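Avidin/streptavidin (Shewanella denitrificans, PDB 3SZH) binds biotin, probably with the high affinity of the avidin and streptavidin beta-barrels. Local coordinates at residues B[72-84]-B[92-104]. Sequence-based numbering, arbitrary orientation. Where two conformers were deposited one is given.
Sequences ESCNSITSWSGFY and KISTLWQLVVNGS
N75 and N102 join the far end of a long antiparallel hairpin, strands 73-85 and 92-101, that forms part of the wall of the avidin-type barrel. The backbone N of N102 donates to N75 O at 2.9 Å, and N102 ND2 reaches N75 OD1 at 3.0 Å, the acceptor lying close to the amide plane of N102 although the two amides are turned 63° apart. With CG anti to its backbone N (chi1 -155°), N75 brings its amide against CB of N102. Asparagine suits this corner because it tolerates the left-handed backbone region better than most non-glycine residues. OD1 of N102 takes a hydrogen bond from T59 N of the second subunit; an alanine in place of N75 would probably leave N102 ND2 without this acceptor, its amide then held mainly by that intersubunit bond.

At the other end F83 pairs with S94. Its CG stands between N and the carbonyl carbon (chi1 56°), which swings the ring over S94; CB of the small serine makes a CH-pi contact 4.2 Å from the ring centroid.

On the opposite sheet face from F83, CB of W97 sits 3.8 Å from the centroid of the five-membered ring of W80. T95 OG1, hydrogen-bonded to D115 O, lies beside W80 CD1 at the ring edge, and W80 NE1 hydrogen-bonds D115 OD2. Four two-bond backbone pairs, I77-V100, S79-Q98, S81-L96 and F83-S94, set the register; side-chain contacts only add to it. T78, W80 and W97 are placed like pocket residues of streptavidin, consistent with biotin binding in this apo structure.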
loop_
_atom_site.group_PDB
_atom_site.type_symbol
_atom_site.label_atom_id
_atom_site.label_comp_id
_atom_site.label_asym_id
_atom_site.label_seq_id
_atom_site.Cartn_x
_atom_site.Cartn_y
_atom_site.Cartn_z
ATOM N N GLU B 72 -2.928 9.497 -18.756
ATOM C CA GLU B 72 -2.211 8.281 -19.143
ATOM C C GLU B 72 -2.448 7.125 -18.175
ATOM O O GLU B 72 -2.574 7.346 -16.961
ATOM C CB GLU B 72 -0.695 8.607 -19.123
ATOM C CG GLU B 72 0.105 7.647 -19.916
ATOM C CD GLU B 72 1.530 8.097 -20.047
ATOM O OE1 GLU B 72 1.866 9.308 -19.813
ATOM O OE2 GLU B 72 2.308 7.220 -20.373
ATOM N N SER B 73 -2.469 5.898 -18.715
ATOM C CA SER B 73 -2.559 4.663 -17.928
ATOM C C SER B 73 -1.318 3.820 -18.127
ATOM O O SER B 73 -0.857 3.640 -19.267
ATOM C CB SER B 73 -3.742 3.831 -18.400
ATOM O OG SER B 73 -3.729 2.582 -17.741
ATOM N N CYS B 74 -0.830 3.242 -17.031
ATOM C CA CYS B 74 0.174 2.184 -17.094
ATOM C C CYS B 74 -0.326 0.856 -16.516
ATOM O O CYS B 74 0.462 -0.039 -16.231
ATOM C CB CYS B 74 1.507 2.652 -16.482
ATOM S SG CYS B 74 2.221 4.082 -17.430
ATOM N N ASN B 75 -1.650 0.731 -16.370
ATOM C CA ASN B 75 -2.280 -0.582 -16.166
ATOM C C ASN B 75 -1.809 -1.351 -14.929
ATOM O O ASN B 75 -1.759 -2.579 -14.939
ATOM C CB ASN B 75 -2.123 -1.461 -17.424
ATOM C CG ASN B 75 -3.190 -2.500 -17.521
ATOM O OD1 ASN B 75 -4.343 -2.235 -17.189
ATOM N ND2 ASN B 75 -2.828 -3.687 -18.009
ATOM N N SER B 76 -1.429 -0.622 -13.877
ATOM C CA SER B 76 -0.802 -1.263 -12.736
ATOM C C SER B 76 -0.902 -0.365 -11.505
ATOM O O SER B 76 -1.406 0.761 -11.587
ATOM C CB SER B 76 0.663 -1.558 -13.064
ATOM O OG SER B 76 1.329 -0.355 -13.407
ATOM N N ILE B 77 -0.454 -0.907 -10.365
ATOM C CA ILE B 77 -0.499 -0.223 -9.067
ATOM C C ILE B 77 0.856 -0.467 -8.398
ATOM O O ILE B 77 1.321 -1.619 -8.348
ATOM C CB ILE B 77 -1.595 -0.838 -8.143
ATOM C CG1 ILE B 77 -2.990 -0.770 -8.809
ATOM C CG2 ILE B 77 -1.612 -0.124 -6.772
ATOM C CD1 ILE B 77 -4.035 -1.613 -8.107
ATOM N N THR B 78 1.474 0.591 -7.869
ATOM C CA THR B 78 2.690 0.450 -7.072
ATOM C C THR B 78 2.403 0.764 -5.622
ATOM O O THR B 78 1.652 1.694 -5.316
ATOM C CB THR B 78 3.803 1.377 -7.587
ATOM O OG1 THR B 78 4.066 1.033 -8.944
ATOM C CG2 THR B 78 5.112 1.223 -6.765
ATOM N N SER B 79 2.957 -0.045 -4.728
ATOM C CA SER B 79 2.843 0.158 -3.293
ATOM C C SER B 79 4.232 0.171 -2.682
ATOM O O SER B 79 5.044 -0.710 -2.951
ATOM C CB SER B 79 2.075 -0.966 -2.632
ATOM O OG SER B 79 0.773 -1.019 -3.151
ATOM N N TRP B 80 4.507 1.155 -1.852
ATOM C CA TRP B 80 5.765 1.319 -1.118
ATOM C C TRP B 80 5.503 1.099 0.362
ATOM O O TRP B 80 4.508 1.567 0.925
ATOM C CB TRP B 80 6.263 2.743 -1.310
ATOM C CG TRP B 80 6.750 3.152 -2.660
ATOM C CD1 TRP B 80 8.043 3.229 -3.066
ATOM C CD2 TRP B 80 5.961 3.617 -3.769
ATOM N NE1 TRP B 80 8.137 3.735 -4.332
ATOM C CE2 TRP B 80 6.864 3.964 -4.803
ATOM C CE3 TRP B 80 4.582 3.825 -3.975
ATOM C CZ2 TRP B 80 6.439 4.533 -6.010
ATOM C CZ3 TRP B 80 4.161 4.361 -5.191
ATOM C CH2 TRP B 80 5.086 4.717 -6.182
ATOM N N SER B 81 6.461 0.435 1.009
ATOM C CA SER B 81 6.510 0.305 2.461
ATOM C C SER B 81 7.870 0.800 2.902
ATOM O O SER B 81 8.884 0.402 2.325
ATOM C CB SER B 81 6.393 -1.154 2.897
ATOM O OG SER B 81 5.149 -1.711 2.509
ATOM N N GLY B 82 7.928 1.659 3.902
ATOM C CA GLY B 82 9.222 2.172 4.294
ATOM C C GLY B 82 9.198 2.935 5.586
ATOM O O GLY B 82 8.256 2.886 6.373
ATOM N N PHE B 83 10.313 3.599 5.843
ATOM C CA PHE B 83 10.513 4.268 7.121
ATOM C C PHE B 83 11.366 5.510 6.951
ATOM O O PHE B 83 12.226 5.601 6.070
ATOM C CB PHE B 83 11.138 3.311 8.145
ATOM C CG PHE B 83 12.423 2.699 7.682
ATOM C CD1 PHE B 83 12.415 1.490 6.996
ATOM C CD2 PHE B 83 13.645 3.347 7.906
ATOM C CE1 PHE B 83 13.601 0.929 6.536
ATOM C CE2 PHE B 83 14.814 2.794 7.454
ATOM C CZ PHE B 83 14.799 1.594 6.772
ATOM N N TYR B 84 11.090 6.479 7.805
ATOM C CA TYR B 84 11.839 7.722 7.840
ATOM C C TYR B 84 13.135 7.568 8.616
ATOM O O TYR B 84 13.157 6.976 9.702
ATOM C CB TYR B 84 10.976 8.793 8.481
ATOM C CG TYR B 84 11.705 10.108 8.683
ATOM C CD1 TYR B 84 11.798 11.044 7.657
ATOM C CD2 TYR B 84 12.347 10.392 9.894
ATOM C CE1 TYR B 84 12.487 12.250 7.842
ATOM C CE2 TYR B 84 13.022 11.585 10.087
ATOM C CZ TYR B 84 13.102 12.502 9.059
ATOM O OH TYR B 84 13.778 13.676 9.274
ATOM N N LYS B 92 15.113 11.340 4.923
ATOM C CA LYS B 92 14.934 10.389 3.842
ATOM C C LYS B 92 13.844 9.413 4.220
ATOM O O LYS B 92 13.556 9.216 5.399
ATOM C CB LYS B 92 16.220 9.602 3.571
ATOM C CG LYS B 92 17.393 10.453 3.058
ATOM C CD LYS B 92 18.577 9.595 2.634
ATOM C CE LYS B 92 19.784 10.462 2.324
ATOM N NZ LYS B 92 19.705 11.109 0.985
ATOM N N ILE B 93 13.216 8.825 3.211
ATOM C CA ILE B 93 12.319 7.695 3.407
ATOM C C ILE B 93 12.887 6.529 2.606
ATOM O O ILE B 93 13.017 6.609 1.387
ATOM C CB ILE B 93 10.870 7.992 2.933
ATOM C CG1 ILE B 93 10.305 9.264 3.589
ATOM C CG2 ILE B 93 9.957 6.803 3.248
ATOM C CD1 ILE B 93 8.944 9.706 3.022
ATOM N N SER B 94 13.271 5.476 3.318
ATOM C CA SER B 94 13.818 4.295 2.684
ATOM C C SER B 94 12.683 3.301 2.512
ATOM O O SER B 94 12.006 2.970 3.490
ATOM C CB SER B 94 14.923 3.726 3.560
ATOM O OG SER B 94 15.452 2.579 2.960
ATOM N N THR B 95 12.506 2.807 1.285
ATOM C CA THR B 95 11.340 1.998 0.939
ATOM C C THR B 95 11.693 0.750 0.152
ATOM O O THR B 95 12.702 0.687 -0.555
ATOM C CB THR B 95 10.288 2.780 0.097
ATOM O OG1 THR B 95 10.782 2.981 -1.225
ATOM C CG2 THR B 95 9.918 4.111 0.720
ATOM N N LEU B 96 10.776 -0.212 0.212
ATOM C CA LEU B 96 10.712 -1.332 -0.704
ATOM C C LEU B 96 9.344 -1.259 -1.370
ATOM O O LEU B 96 8.333 -1.086 -0.679
ATOM C CB LEU B 96 10.837 -2.651 0.047
ATOM C CG LEU B 96 12.139 -2.851 0.814
ATOM C CD1 LEU B 96 12.115 -4.196 1.537
ATOM C CD2 LEU B 96 13.358 -2.738 -0.106
ATOM N N TRP B 97 9.307 -1.397 -2.691
ATOM C CA TRP B 97 8.047 -1.316 -3.420
ATOM C C TRP B 97 7.734 -2.608 -4.144
ATOM O O TRP B 97 8.611 -3.437 -4.431
ATOM C CB TRP B 97 8.044 -0.134 -4.396
ATOM C CG TRP B 97 9.182 -0.086 -5.379
ATOM C CD1 TRP B 97 10.320 0.657 -5.273
ATOM C CD2 TRP B 97 9.286 -0.799 -6.631
ATOM N NE1 TRP B 97 11.123 0.470 -6.376
ATOM C CE2 TRP B 97 10.512 -0.412 -7.228
ATOM C CE3 TRP B 97 8.449 -1.690 -7.323
ATOM C CZ2 TRP B 97 10.940 -0.910 -8.461
ATOM C CZ3 TRP B 97 8.875 -2.180 -8.545
ATOM C CH2 TRP B 97 10.122 -1.800 -9.096
ATOM N N GLN B 98 6.450 -2.742 -4.434
ATOM C CA GLN B 98 5.900 -3.832 -5.238
ATOM C C GLN B 98 4.987 -3.212 -6.277
ATOM O O GLN B 98 4.169 -2.328 -5.963
ATOM C CB GLN B 98 5.118 -4.805 -4.360
ATOM C CG GLN B 98 5.947 -5.422 -3.213
ATOM C CD GLN B 98 5.174 -6.475 -2.452
ATOM O OE1 GLN B 98 4.014 -6.285 -2.061
ATOM N NE2 GLN B 98 5.803 -7.601 -2.247
ATOM N N LEU B 99 5.084 -3.713 -7.506
ATOM C CA LEU B 99 4.282 -3.275 -8.644
ATOM C C LEU B 99 3.471 -4.456 -9.157
ATOM O O LEU B 99 4.050 -5.473 -9.550
ATOM C CB LEU B 99 5.223 -2.763 -9.743
ATOM C CG LEU B 99 4.730 -2.352 -11.145
ATOM C CD1 LEU B 99 4.393 -3.512 -12.070
ATOM C CD2 LEU B 99 3.569 -1.391 -11.068
ATOM N N VAL B 100 2.150 -4.334 -9.145
ATOM C CA VAL B 100 1.275 -5.358 -9.677
ATOM C C VAL B 100 0.547 -4.840 -10.915
ATOM O O VAL B 100 -0.021 -3.748 -10.920
ATOM C CB VAL B 100 0.309 -5.960 -8.603
ATOM C CG1 VAL B 100 -0.620 -4.907 -7.983
ATOM C CG2 VAL B 100 -0.500 -7.136 -9.172
ATOM N N VAL B 101 0.594 -5.661 -11.961
ATOM C CA VAL B 101 -0.013 -5.340 -13.238
ATOM C C VAL B 101 -1.382 -5.992 -13.391
ATOM O O VAL B 101 -1.566 -7.179 -13.080
ATOM C CB VAL B 101 0.929 -5.778 -14.416
ATOM C CG1 VAL B 101 0.370 -5.346 -15.782
ATOM C CG2 VAL B 101 2.341 -5.238 -14.214
ATOM N N ASN B 102 -2.340 -5.204 -13.855
ATOM C CA ASN B 102 -3.675 -5.697 -14.205
ATOM C C ASN B 102 -3.543 -6.901 -15.138
ATOM O O ASN B 102 -2.739 -6.867 -16.070
ATOM C CB ASN B 102 -4.458 -4.543 -14.838
ATOM C CG ASN B 102 -5.868 -4.906 -15.230
ATOM O OD1 ASN B 102 -6.445 -5.891 -14.755
ATOM N ND2 ASN B 102 -6.453 -4.077 -16.096
ATOM N N GLY B 103 -4.283 -7.982 -14.859
ATOM C CA GLY B 103 -4.258 -9.178 -15.700
ATOM C C GLY B 103 -3.198 -10.186 -15.325
ATOM O O GLY B 103 -3.056 -11.189 -16.038
ATOM N N SER B 104 -2.481 -9.970 -14.220
ATOM C CA SER B 104 -1.463 -10.930 -13.800
ATOM C C SER B 104 -2.076 -12.279 -13.428
ATOM O O SER B 104 -3.242 -12.364 -13.049
ATOM C CB SER B 104 -0.660 -10.397 -12.619
ATOM O OG SER B 104 0.114 -9.264 -12.997
HETATM O O HOH W 1 -2.916 -6.941 -18.700
#